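Local coordinates for 2-dehydropantoate 2-reductase (Geobacter metallireducens, PDB 3HN2), which probably catalyses the NADPH-dependent reduction of ketopantoate to pantoic acid, the second step of the pathway that makes (R)-pantoate for pantothenate biosynthesis, at residues A[193-205]-A[249-263]. Residues are numbered along the deposited sequence; the frame is centred on the assembly and turned at random.
Sequences FNGLCALLQQPVN and TDAMGEYKPSMEIDR
Arg263 closes the C-terminal end of helix 179-200, a worked example of how last-turn carbonyls, with no further helical N-H to meet them, can take a side-chain donor. With CG opposite the backbone N (chi1 172°) and bends at chi2 and chi3, its guanidinium edge reaches both acceptors: NE donates to Ala198 O at 2.8 Å, nearly straight though from above the carbonyl plane, and NH2 to Leu199 O at 3.3 Å. Over one face, its amide stacked 19° from parallel, sits Gln201 OE1. A leucine in place of Arg263 would probably leave these carbonyls without their side-chain donor and the Gln201 amide free to turn. Exposed Gln201 makes this the more open side, although Ala302 and Thr303 also touch Arg263.

The interior is tighter and largely apolar. Helices at 26° bring Ala198 CB to 3.8 Å from Met259 CE; Pro257 CG rests against Cys197 SG and Val204 CG1, together on one side of it. Thr249 CG2 stands over the Phe193 ring, a CH-pi contact 3.9 Å from the centroid. Val204 N, in the first turn of helix 204-207, donates to Tyr255 O at 3.1 Å. The chemistry implies a division of labour: apolar side chains share the middle with the buried Glu260 carboxylate, whose OE1 lies 3.4 Å from Cys197 CB, while polar groups satisfy backbone at helix ends.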
# COMPACT_ATOMS: atom_id res chain seq x y z
N PHE A 193 -8.78 -5.31 -10.22
CA PHE A 193 -8.79 -5.91 -8.89
C PHE A 193 -10.17 -6.28 -8.35
O PHE A 193 -10.36 -7.42 -7.92
CB PHE A 193 -7.93 -5.09 -7.94
CG PHE A 193 -6.48 -5.09 -8.33
CD1 PHE A 193 -5.93 -4.00 -9.00
CD2 PHE A 193 -5.67 -6.20 -8.07
CE1 PHE A 193 -4.59 -4.01 -9.38
CE2 PHE A 193 -4.33 -6.21 -8.45
CZ PHE A 193 -3.78 -5.12 -9.11
N ASN A 194 -11.15 -5.38 -8.39
CA ASN A 194 -12.52 -5.81 -8.07
C ASN A 194 -13.10 -6.81 -9.08
O ASN A 194 -14.03 -7.55 -8.76
CB ASN A 194 -13.48 -4.63 -7.86
CG ASN A 194 -13.23 -3.92 -6.55
OD1 ASN A 194 -12.17 -3.34 -6.33
ND2 ASN A 194 -14.22 -3.96 -5.67
N GLY A 195 -12.52 -6.85 -10.28
CA GLY A 195 -12.88 -7.85 -11.30
C GLY A 195 -12.30 -9.25 -11.09
O GLY A 195 -13.06 -10.21 -10.93
N LEU A 196 -10.98 -9.35 -11.08
CA LEU A 196 -10.27 -10.64 -11.04
C LEU A 196 -10.47 -11.39 -9.74
O LEU A 196 -10.78 -12.58 -9.75
CB LEU A 196 -8.76 -10.44 -11.28
CG LEU A 196 -8.12 -10.57 -12.66
CD1 LEU A 196 -9.10 -10.43 -13.83
CD2 LEU A 196 -6.97 -9.59 -12.80
N CYS A 197 -10.32 -10.68 -8.63
CA CYS A 197 -10.49 -11.22 -7.28
C CYS A 197 -11.86 -11.83 -7.02
O CYS A 197 -11.96 -12.88 -6.39
CB CYS A 197 -10.23 -10.13 -6.24
SG CYS A 197 -8.60 -9.41 -6.36
N ALA A 198 -12.91 -11.16 -7.49
CA ALA A 198 -14.27 -11.66 -7.33
C ALA A 198 -14.50 -12.90 -8.19
O ALA A 198 -15.13 -13.87 -7.75
CB ALA A 198 -15.28 -10.57 -7.68
N LEU A 199 -13.96 -12.87 -9.40
CA LEU A 199 -14.06 -13.99 -10.35
C LEU A 199 -13.29 -15.24 -9.92
O LEU A 199 -13.83 -16.33 -9.91
CB LEU A 199 -13.57 -13.52 -11.72
CG LEU A 199 -13.40 -14.52 -12.84
CD1 LEU A 199 -14.68 -15.19 -13.29
CD2 LEU A 199 -12.65 -13.85 -13.99
N LEU A 200 -12.02 -15.06 -9.56
CA LEU A 200 -11.16 -16.16 -9.15
C LEU A 200 -11.37 -16.55 -7.69
O LEU A 200 -10.91 -17.61 -7.27
CB LEU A 200 -9.68 -15.78 -9.37
CG LEU A 200 -9.14 -15.73 -10.80
CD1 LEU A 200 -7.91 -14.86 -10.88
CD2 LEU A 200 -8.86 -17.14 -11.34
N GLN A 201 -12.10 -15.71 -6.96
CA GLN A 201 -12.22 -15.75 -5.48
C GLN A 201 -10.88 -15.89 -4.74
O GLN A 201 -10.70 -16.76 -3.88
CB GLN A 201 -13.32 -16.70 -4.97
CG GLN A 201 -13.99 -17.61 -6.00
CD GLN A 201 -15.40 -18.00 -5.62
OE1 GLN A 201 -16.20 -17.17 -5.20
NE2 GLN A 201 -15.72 -19.28 -5.79
N GLN A 202 -9.94 -15.02 -5.09
CA GLN A 202 -8.63 -14.95 -4.45
C GLN A 202 -8.31 -13.51 -4.07
O GLN A 202 -8.74 -12.60 -4.77
CB GLN A 202 -7.55 -15.46 -5.40
CG GLN A 202 -7.67 -16.92 -5.80
CD GLN A 202 -6.97 -17.21 -7.11
OE1 GLN A 202 -6.12 -16.44 -7.55
NE2 GLN A 202 -7.32 -18.32 -7.73
N PRO A 203 -7.55 -13.28 -2.98
CA PRO A 203 -7.11 -11.91 -2.65
C PRO A 203 -6.07 -11.34 -3.63
O PRO A 203 -5.53 -12.08 -4.47
CB PRO A 203 -6.51 -12.07 -1.26
CG PRO A 203 -6.06 -13.49 -1.20
CD PRO A 203 -7.08 -14.26 -1.98
N VAL A 204 -5.78 -10.05 -3.50
CA VAL A 204 -4.95 -9.31 -4.48
C VAL A 204 -3.50 -9.80 -4.61
O VAL A 204 -2.93 -9.76 -5.71
CB VAL A 204 -4.99 -7.75 -4.26
CG1 VAL A 204 -6.39 -7.22 -4.41
CG2 VAL A 204 -4.43 -7.34 -2.90
N ASN A 205 -2.91 -10.28 -3.52
CA ASN A 205 -1.51 -10.75 -3.51
C ASN A 205 -1.23 -11.93 -4.45
O ASN A 205 -0.14 -12.04 -4.99
CB ASN A 205 -1.06 -11.11 -2.10
CG ASN A 205 -1.88 -12.23 -1.49
OD1 ASN A 205 -3.02 -12.03 -1.06
ND2 ASN A 205 -1.31 -13.42 -1.44
N THR A 249 -0.76 -1.56 -4.98
CA THR A 249 -1.55 -2.72 -4.56
C THR A 249 -0.66 -3.78 -3.89
O THR A 249 -1.14 -4.61 -3.13
CB THR A 249 -2.35 -3.33 -5.75
OG1 THR A 249 -2.68 -2.30 -6.68
CG2 THR A 249 -3.65 -3.96 -5.30
N ASP A 250 0.64 -3.72 -4.18
CA ASP A 250 1.63 -4.64 -3.64
C ASP A 250 1.95 -4.38 -2.15
O ASP A 250 2.62 -5.19 -1.50
CB ASP A 250 2.92 -4.55 -4.47
CG ASP A 250 3.55 -5.90 -4.74
OD1 ASP A 250 4.21 -6.04 -5.79
OD2 ASP A 250 3.38 -6.84 -3.93
N ALA A 251 1.48 -3.25 -1.63
CA ALA A 251 1.66 -2.89 -0.22
C ALA A 251 0.42 -3.20 0.61
O ALA A 251 0.31 -2.77 1.77
CB ALA A 251 2.00 -1.40 -0.11
N MET A 252 -0.51 -3.95 0.03
CA MET A 252 -1.80 -4.19 0.64
C MET A 252 -1.89 -5.57 1.24
O MET A 252 -2.89 -5.90 1.88
CB MET A 252 -2.91 -4.04 -0.40
CG MET A 252 -3.32 -2.61 -0.68
SD MET A 252 -4.49 -2.64 -2.04
CE MET A 252 -5.57 -1.26 -1.64
N GLY A 253 -0.85 -6.38 1.02
CA GLY A 253 -0.80 -7.76 1.48
C GLY A 253 -1.96 -8.58 0.97
O GLY A 253 -2.27 -8.57 -0.23
N GLU A 254 -2.64 -9.26 1.89
CA GLU A 254 -3.70 -10.21 1.58
C GLU A 254 -5.09 -9.55 1.61
O GLU A 254 -5.96 -9.93 2.40
CB GLU A 254 -3.62 -11.39 2.57
CG GLU A 254 -4.24 -12.69 2.08
CD GLU A 254 -4.18 -13.81 3.11
OE1 GLU A 254 -4.16 -14.99 2.70
OE2 GLU A 254 -4.14 -13.51 4.32
N TYR A 255 -5.29 -8.57 0.73
CA TYR A 255 -6.52 -7.77 0.76
C TYR A 255 -7.61 -8.27 -0.19
O TYR A 255 -7.37 -8.48 -1.38
CB TYR A 255 -6.20 -6.30 0.48
CG TYR A 255 -7.42 -5.41 0.36
CD1 TYR A 255 -7.75 -4.81 -0.85
CD2 TYR A 255 -8.25 -5.17 1.46
CE1 TYR A 255 -8.87 -4.00 -0.97
CE2 TYR A 255 -9.38 -4.37 1.35
CZ TYR A 255 -9.68 -3.78 0.13
OH TYR A 255 -10.78 -2.97 -0.00
N LYS A 256 -8.81 -8.43 0.34
CA LYS A 256 -9.94 -8.91 -0.45
C LYS A 256 -10.91 -7.76 -0.72
O LYS A 256 -11.61 -7.32 0.20
CB LYS A 256 -10.65 -10.09 0.24
CG LYS A 256 -9.70 -11.23 0.65
CD LYS A 256 -10.29 -12.61 0.37
CE LYS A 256 -10.86 -13.29 1.60
NZ LYS A 256 -11.02 -14.76 1.37
N PRO A 257 -10.94 -7.26 -1.97
CA PRO A 257 -11.74 -6.11 -2.41
C PRO A 257 -13.23 -6.28 -2.16
O PRO A 257 -13.70 -7.39 -1.94
CB PRO A 257 -11.49 -6.07 -3.92
CG PRO A 257 -10.20 -6.74 -4.11
CD PRO A 257 -10.17 -7.83 -3.09
N SER A 258 -13.96 -5.16 -2.23
CA SER A 258 -15.39 -5.11 -1.91
C SER A 258 -16.24 -6.10 -2.70
O SER A 258 -17.12 -6.74 -2.13
CB SER A 258 -15.92 -3.69 -2.10
OG SER A 258 -15.68 -3.22 -3.42
N MET A 259 -15.95 -6.24 -4.00
CA MET A 259 -16.69 -7.13 -4.89
C MET A 259 -16.53 -8.61 -4.57
O MET A 259 -17.48 -9.38 -4.73
CB MET A 259 -16.29 -6.88 -6.35
CG MET A 259 -17.20 -5.93 -7.11
SD MET A 259 -17.00 -6.10 -8.90
CE MET A 259 -17.45 -7.80 -9.09
N GLU A 260 -15.32 -8.99 -4.14
CA GLU A 260 -15.04 -10.37 -3.74
C GLU A 260 -15.80 -10.72 -2.45
O GLU A 260 -16.35 -11.81 -2.33
CB GLU A 260 -13.53 -10.57 -3.55
CG GLU A 260 -13.13 -11.99 -3.13
CD GLU A 260 -11.63 -12.20 -3.00
OE1 GLU A 260 -10.85 -11.23 -3.13
OE2 GLU A 260 -11.23 -13.36 -2.75
N ILE A 261 -15.83 -9.77 -1.51
CA ILE A 261 -16.56 -9.91 -0.25
C ILE A 261 -18.06 -10.09 -0.52
O ILE A 261 -18.70 -10.96 0.07
CB ILE A 261 -16.30 -8.70 0.70
CG1 ILE A 261 -14.80 -8.56 1.04
CG2 ILE A 261 -17.14 -8.79 1.99
CD1 ILE A 261 -14.16 -9.78 1.71
N ASP A 262 -18.59 -9.28 -1.43
CA ASP A 262 -19.98 -9.37 -1.85
C ASP A 262 -20.31 -10.72 -2.51
O ASP A 262 -21.41 -11.25 -2.33
CB ASP A 262 -20.33 -8.22 -2.80
CG ASP A 262 -20.35 -6.86 -2.11
OD1 ASP A 262 -20.81 -6.77 -0.95
OD2 ASP A 262 -19.90 -5.88 -2.73
N ARG A 263 -19.35 -11.24 -3.28
CA ARG A 263 -19.45 -12.57 -3.90
C ARG A 263 -19.50 -13.67 -2.84
O ARG A 263 -20.32 -14.59 -2.94
CB ARG A 263 -18.28 -12.77 -4.86
CG ARG A 263 -18.12 -14.17 -5.45
CD ARG A 263 -18.60 -14.23 -6.88
NE ARG A 263 -17.67 -14.96 -7.73
CZ ARG A 263 -17.92 -16.12 -8.33
NH1 ARG A 263 -19.10 -16.71 -8.18
NH2 ARG A 263 -16.99 -16.69 -9.08